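Local coordinates for 3-oxoacyl-[acyl-carrier-protein] synthase 3 (Micrococcus luteus NCTC 2665, PDB 4EWP) that probably catalyses the first condensation of fatty acid synthesis, in which acetyl-CoA and malonyl-ACP give 3-oxobutanoyl-ACP, CoA and carbon dioxide, at residues His275-Asn278 and Met279-Asp283; Glu284-Gln288 and Leu289-Glu293; Arg162-Ser165 and Phe166-Asp170. All blocks are in the same frame, centred on the assembly; numbering follows the deposited sequence.

Contact 1 of 3, residues His275-Asn278 and Met279-Asp283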
# COMPACT_ATOMS: atom_id res chain seq x y z
N HIS A 275 17.28 9.86 -1.86
CA HIS A 275 17.27 8.42 -2.04
C HIS A 275 18.62 7.98 -2.63
O HIS A 275 19.12 8.59 -3.58
CB HIS A 275 16.14 8.09 -2.98
CG HIS A 275 16.28 6.76 -3.65
ND1 HIS A 275 16.42 5.59 -2.95
CD2 HIS A 275 16.29 6.42 -4.96
CE1 HIS A 275 16.52 4.58 -3.80
NE2 HIS A 275 16.45 5.06 -5.03
N GLN A 276 19.20 6.92 -2.06
CA GLN A 276 20.53 6.44 -2.43
C GLN A 276 20.50 5.54 -3.67
O GLN A 276 20.73 4.33 -3.59
CB GLN A 276 21.16 5.68 -1.26
CG GLN A 276 21.37 6.53 -0.00
CD GLN A 276 22.36 7.67 -0.22
OE1 GLN A 276 23.57 7.46 -0.31
NE2 GLN A 276 21.85 8.90 -0.28
N ALA A 277 20.23 6.14 -4.82
CA ALA A 277 20.02 5.38 -6.04
C ALA A 277 21.36 4.98 -6.68
O ALA A 277 21.52 3.87 -7.20
CB ALA A 277 19.18 6.19 -7.03
N ASN A 278 22.33 5.89 -6.60
CA ASN A 278 23.55 5.76 -7.37
C ASN A 278 24.45 6.95 -7.05
O ASN A 278 24.00 8.10 -7.05
CB ASN A 278 23.17 5.74 -8.84
CG ASN A 278 24.35 5.60 -9.74
OD1 ASN A 278 25.17 6.50 -9.83
ND2 ASN A 278 24.43 4.47 -10.43
N MET A 279 25.72 6.70 -6.74
CA MET A 279 26.59 7.81 -6.33
C MET A 279 26.64 8.89 -7.41
O MET A 279 26.65 10.09 -7.12
CB MET A 279 28.00 7.33 -6.02
CG MET A 279 28.85 8.40 -5.36
SD MET A 279 28.32 8.68 -3.67
CE MET A 279 29.17 7.33 -2.86
N ARG A 280 26.68 8.45 -8.66
CA ARG A 280 26.68 9.36 -9.80
C ARG A 280 25.41 10.23 -9.80
O ARG A 280 25.48 11.45 -10.02
CB ARG A 280 26.82 8.56 -11.09
CG ARG A 280 26.63 9.37 -12.36
CD ARG A 280 27.64 10.51 -12.45
NE ARG A 280 27.54 11.25 -13.71
CZ ARG A 280 27.25 12.54 -13.80
NH1 ARG A 280 27.04 13.25 -12.70
NH2 ARG A 280 27.17 13.14 -14.98
N ILE A 281 24.26 9.62 -9.53
CA ILE A 281 23.04 10.40 -9.41
C ILE A 281 23.12 11.40 -8.24
O ILE A 281 22.78 12.58 -8.39
CB ILE A 281 21.79 9.52 -9.26
CG1 ILE A 281 21.46 8.87 -10.61
CG2 ILE A 281 20.62 10.36 -8.77
CD1 ILE A 281 20.33 7.86 -10.55
N ILE A 282 23.56 10.92 -7.08
CA ILE A 282 23.69 11.77 -5.90
C ILE A 282 24.58 12.99 -6.18
O ILE A 282 24.18 14.13 -5.89
CB ILE A 282 24.25 11.00 -4.69
CG1 ILE A 282 23.33 9.86 -4.29
CG2 ILE A 282 24.46 11.94 -3.50
CD1 ILE A 282 23.91 9.00 -3.17
N ASP A 283 25.78 12.76 -6.72
CA ASP A 283 26.70 13.86 -7.01
C ASP A 283 26.09 14.91 -7.96
O ASP A 283 26.11 16.10 -7.67
CB ASP A 283 28.00 13.35 -7.62
CG ASP A 283 28.79 12.48 -6.68
OD1 ASP A 283 28.46 12.47 -5.48
OD2 ASP A 283 29.74 11.81 -7.13

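Contact 2 of 3, residues Glu284-Gln288 and Leu289-Glu293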
# COMPACT_ATOMS: atom_id res chain seq x y z
N GLU A 284 25.56 14.45 -9.09
CA GLU A 284 25.05 15.34 -10.12
C GLU A 284 23.86 16.13 -9.57
O GLU A 284 23.69 17.33 -9.86
CB GLU A 284 24.66 14.54 -11.36
CG GLU A 284 24.51 15.37 -12.62
CD GLU A 284 25.70 16.26 -12.88
OE1 GLU A 284 26.82 15.74 -13.05
OE2 GLU A 284 25.52 17.50 -12.90
N PHE A 285 23.06 15.45 -8.76
CA PHE A 285 21.92 16.04 -8.06
C PHE A 285 22.38 17.19 -7.13
O PHE A 285 21.90 18.32 -7.23
CB PHE A 285 21.23 14.93 -7.27
CG PHE A 285 19.78 15.16 -7.02
CD1 PHE A 285 18.93 14.08 -6.80
CD2 PHE A 285 19.25 16.44 -6.99
CE1 PHE A 285 17.58 14.27 -6.57
CE2 PHE A 285 17.90 16.65 -6.74
CZ PHE A 285 17.06 15.56 -6.54
N ALA A 286 23.31 16.89 -6.24
CA ALA A 286 23.86 17.89 -5.34
C ALA A 286 24.41 19.09 -6.09
O ALA A 286 24.24 20.23 -5.66
CB ALA A 286 24.95 17.27 -4.45
N LYS A 287 25.08 18.85 -7.21
CA LYS A 287 25.63 19.95 -8.00
C LYS A 287 24.51 20.82 -8.55
O LYS A 287 24.61 22.05 -8.59
CB LYS A 287 26.49 19.40 -9.15
CG LYS A 287 26.94 20.46 -10.15
CD LYS A 287 27.84 19.86 -11.24
CE LYS A 287 28.09 20.86 -12.37
NZ LYS A 287 29.08 20.37 -13.37
N GLN A 288 23.43 20.18 -8.98
CA GLN A 288 22.35 20.91 -9.64
C GLN A 288 21.62 21.84 -8.64
O GLN A 288 21.15 22.94 -9.00
CB GLN A 288 21.40 19.91 -10.31
CG GLN A 288 20.42 20.52 -11.30
CD GLN A 288 21.10 21.15 -12.51
OE1 GLN A 288 22.25 20.84 -12.83
NE2 GLN A 288 20.37 22.04 -13.19
N LEU A 289 21.58 21.42 -7.38
CA LEU A 289 20.94 22.21 -6.33
C LEU A 289 21.78 23.37 -5.81
O LEU A 289 21.33 24.10 -4.93
CB LEU A 289 20.54 21.32 -5.16
CG LEU A 289 19.44 20.31 -5.49
CD1 LEU A 289 19.01 19.55 -4.24
CD2 LEU A 289 18.27 21.04 -6.12
N LYS A 290 22.99 23.51 -6.34
CA LYS A 290 23.89 24.59 -5.96
C LYS A 290 24.09 24.71 -4.45
O LYS A 290 24.06 25.81 -3.91
CB LYS A 290 23.37 25.92 -6.50
CG LYS A 290 23.38 26.03 -8.01
CD LYS A 290 22.82 27.38 -8.46
CE LYS A 290 22.90 27.54 -9.98
NZ LYS A 290 24.30 27.75 -10.46
N LEU A 291 24.32 23.59 -3.78
CA LEU A 291 24.42 23.58 -2.32
C LEU A 291 25.73 24.22 -1.88
O LEU A 291 26.75 24.06 -2.54
CB LEU A 291 24.38 22.16 -1.79
CG LEU A 291 23.19 21.27 -2.15
CD1 LEU A 291 23.39 19.89 -1.55
CD2 LEU A 291 21.89 21.88 -1.67
N PRO A 292 25.71 24.94 -0.75
CA PRO A 292 26.99 25.39 -0.19
C PRO A 292 27.72 24.20 0.39
O PRO A 292 27.12 23.14 0.59
CB PRO A 292 26.59 26.35 0.93
CG PRO A 292 25.11 26.56 0.81
CD PRO A 292 24.57 25.37 0.08
N GLU A 293 29.00 24.39 0.67
CA GLU A 293 29.90 23.35 1.13
C GLU A 293 29.49 22.86 2.50
O GLU A 293 29.82 21.73 2.90
CB GLU A 293 31.33 23.91 1.19
CG GLU A 293 32.34 23.01 1.88
CD GLU A 293 33.41 22.50 0.92
OE1 GLU A 293 34.61 22.65 1.24
OE2 GLU A 293 33.04 21.95 -0.14

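Contact 3 of 3, residues Arg162-Ser165 and Phe166-Asp170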
# COMPACT_ATOMS: atom_id res chain seq x y z
N ARG A 162 22.64 -7.14 -15.47
CA ARG A 162 23.55 -6.01 -15.33
C ARG A 162 22.88 -4.63 -15.31
O ARG A 162 23.57 -3.61 -15.28
CB ARG A 162 24.72 -6.06 -16.33
CG ARG A 162 24.49 -6.89 -17.59
CD ARG A 162 25.83 -7.32 -18.21
NE ARG A 162 26.85 -6.28 -18.12
CZ ARG A 162 27.09 -5.38 -19.07
NH1 ARG A 162 26.37 -5.40 -20.19
NH2 ARG A 162 28.03 -4.46 -18.90
N SER A 163 21.56 -4.58 -15.29
CA SER A 163 20.89 -3.27 -15.23
C SER A 163 20.74 -2.75 -13.81
O SER A 163 20.83 -1.55 -13.58
CB SER A 163 19.53 -3.27 -15.95
OG SER A 163 18.54 -3.96 -15.20
N ILE A 164 20.54 -3.64 -12.85
CA ILE A 164 20.23 -3.17 -11.49
C ILE A 164 20.64 -4.11 -10.35
O ILE A 164 20.90 -3.66 -9.24
CB ILE A 164 18.72 -2.88 -11.35
CG1 ILE A 164 18.43 -2.02 -10.12
CG2 ILE A 164 17.94 -4.17 -11.32
CD1 ILE A 164 17.06 -1.38 -10.12
N SER A 165 20.71 -5.41 -10.62
CA SER A 165 20.91 -6.40 -9.56
C SER A 165 21.98 -6.01 -8.54
O SER A 165 21.72 -5.97 -7.34
CB SER A 165 21.26 -7.77 -10.16
OG SER A 165 22.57 -7.76 -10.72
N PHE A 166 23.19 -5.72 -9.01
CA PHE A 166 24.31 -5.52 -8.10
C PHE A 166 24.22 -4.20 -7.31
O PHE A 166 24.99 -4.00 -6.37
CB PHE A 166 25.62 -5.56 -8.87
CG PHE A 166 25.72 -4.51 -9.93
CD1 PHE A 166 25.23 -4.74 -11.20
CD2 PHE A 166 26.26 -3.27 -9.63
CE1 PHE A 166 25.30 -3.77 -12.18
CE2 PHE A 166 26.33 -2.29 -10.59
CZ PHE A 166 25.85 -2.53 -11.87
N LEU A 167 23.28 -3.33 -7.68
CA LEU A 167 23.10 -2.06 -6.97
C LEU A 167 22.33 -2.22 -5.68
O LEU A 167 22.41 -1.37 -4.79
CB LEU A 167 22.39 -1.01 -7.82
CG LEU A 167 23.23 -0.22 -8.83
CD1 LEU A 167 22.88 -0.64 -10.26
CD2 LEU A 167 23.01 1.26 -8.63
N LEU A 168 21.57 -3.30 -5.57
CA LEU A 168 20.54 -3.37 -4.53
C LEU A 168 20.92 -4.09 -3.26
O LEU A 168 21.55 -5.16 -3.28
CB LEU A 168 19.26 -3.98 -5.11
CG LEU A 168 18.78 -3.27 -6.37
CD1 LEU A 168 17.47 -3.90 -6.85
CD2 LEU A 168 18.63 -1.78 -6.07
N GLY A 169 20.50 -3.51 -2.14
CA GLY A 169 20.78 -4.07 -0.84
C GLY A 169 19.50 -4.12 -0.02
O GLY A 169 18.43 -3.66 -0.47
N ASP A 170 19.61 -4.67 1.19
CA ASP A 170 18.47 -4.92 2.05
C ASP A 170 18.61 -4.13 3.34
O ASP A 170 19.72 -3.86 3.79
CB ASP A 170 18.39 -6.41 2.40
CG ASP A 170 18.47 -7.32 1.16
OD1 ASP A 170 17.97 -6.93 0.08
OD2 ASP A 170 19.03 -8.43 1.29

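Contact 1 of 3, residues His275-Asn278 and Met279-Asp283
Asn278 is the N-cap of helix 279-288, just past strand 269-274 in the C-terminal half of this thiolase-like fold, within a region predicted to bind the acyl carrier protein. With CG anti to the backbone N (chi1 -179°), the carboxamide folds back over the first turn, and OD1 accepts from Ile281 N at 3.3 Å, the donor tilted 28° from the carbonyl plane. A second, bent and weak bond joins Asn278 OD1 to Arg280 N at 2.7 Å. The other end of the amide, ND2, makes a weak bond to Arg47 O. The regular helical bonding begins at Asn278 O, which takes a nearly straight bond from Ile282 N at 2.9 Å.

Next to the cap, Ile282 reaches back to the carboxamide of Gln276, its CD1 3.3 Å from OE1. That amide is held fast, OE1 by Ile301 N and NE2 by Pro274 O and Ala298 O. His275, predicted to be catalytic, pairs through ND1 with Ser311 OG, while Ala277 N sits 3.9 Å above the His275 ring plane, over its centre. On the side facing helix 240-262, Ile281 CD1 meets Ala277 CB at 4.1 Å.

Contact 2 of 3, residues Glu284-Gln288 and Leu289-Glu293
The ring of Phe285 meets Leu289 obliquely: its CE2 corner approaches Leu289 CD1 at 4.0 Å, and CD2 is barely farther from the same methyl. Phe272 of strand 269-274 adds a T-shaped (edge-to-face) partner to this ring, and Ile334 and Phe336 of strand 330-337 also touch it. The Phe285 side chain has CG anti to the backbone N (chi1 -153°), which swings the ring off the helix and into this apolar layer. Leu289 instead turns CG to the side of its own N, so that CG lies 3.6 Å from Phe285 O and CD1 is carried on to the ring. With an alanine here in place of Phe285 the CE2 contact to Leu289 CD1 is gone, and a gap would probably open beside Leu289 and Phe272.

Backbone bonds finish the helix here. Leu289 N donates to Phe285 O at 3.1 Å, closing the last ordinary turn. One residue on, Lys290 N turns in to Lys287 O, also at 3.1 Å, but arrives from above the carbonyl plane, 63° out of it. Lys290 takes a positive phi of 51°, and with its bond to Lys287 O this marks a Schellman motif, the C-terminal cap of helix 279-288. The chain then heads for strand 296-297.

After Lys290, Leu291 folds back beside the helix end. Its CG rests 3.8 Å from Ala286 O, and its CD1 faces Ala286 CB at 4.2 Å, with Val297 touching both residues. The CB atoms of Lys287 and Lys290 lead away from the contact, and both residues are exposed, while Leu291 reaches Phe272, the same residue that meets the Phe285 ring.

Contact 3 of 3, residues Arg162-Ser165 and Phe166-Asp170
Two backbone bonds, each spanning three residues, wind Ile164-Leu168 into a tight turn. Leu167 N donates to Ile164 O at 2.9 Å, and Leu168 N to Ser165 O at 3.2 Å.

The aromatic contacts centre on Phe166. Its CE1 meets Arg162 O at 3.6 Å, with the carbonyl oxygen at the ring edge and near its plane, where a weakly positive C-H would probably suit it. Over one face of the same ring lies Leu167 CD1, 3.8 Å above the plane and shifted toward the rim. Phe166 CG stands between the backbone N and the carbonyl carbon (chi1 60°), which turns the ring back toward Arg162. Trp43, Ile44 and Thr48 of helix 41-48 pack against the ring as well.

This is a short 3-10 turn in the loop between strands 144-152 and 170-180, neighbours in the first of the two five-stranded sheets of the thiolase-like fold.

Among the apolar pairs, Ile164 and Leu168 carry the contact. Ile164 CG1 touches Leu168 CD1 at 3.9 Å, and the leucine's CG settles 3.6 Å from Ile164 O. Leu167 CB comes to the same carbonyl oxygen, at 3.4 Å, so that Ile164 O is flanked by two leucines as well as bonded.

The remaining polar bonds lead outside the turn. Asp161, just before it, accepts from Ile164 N and hydrogen-bonds Ser163 OG through its carboxylate, and bonds Ser165 OG through its backbone O. At the end of the turn, the Leu168 side chain touches Asn306, a predicted active-site residue whose backbone pairs with Leu167 and Gly169.

Overall arrangement
Contacts 1 and 2 are the two ends of one helix, 279-288, the contact centres about 12 Å apart. Contact 3 comes from the other half of the fold, yet its centre is only about 13 Å from that of contact 1, and the two touch where Leu167 CD2 meets Ala277 O at 3.3 Å. Contacts 2 and 3 stay apart, about 13 Å between nearest atoms. The side chains of the predicted catalytic residues lie close together, that of His275 about 3 Å from those of both Cys123 and Asn306. Side chain to side chain, Leu168 is about 4 Å from Asn306, and Phe285 about 7 Å from His275.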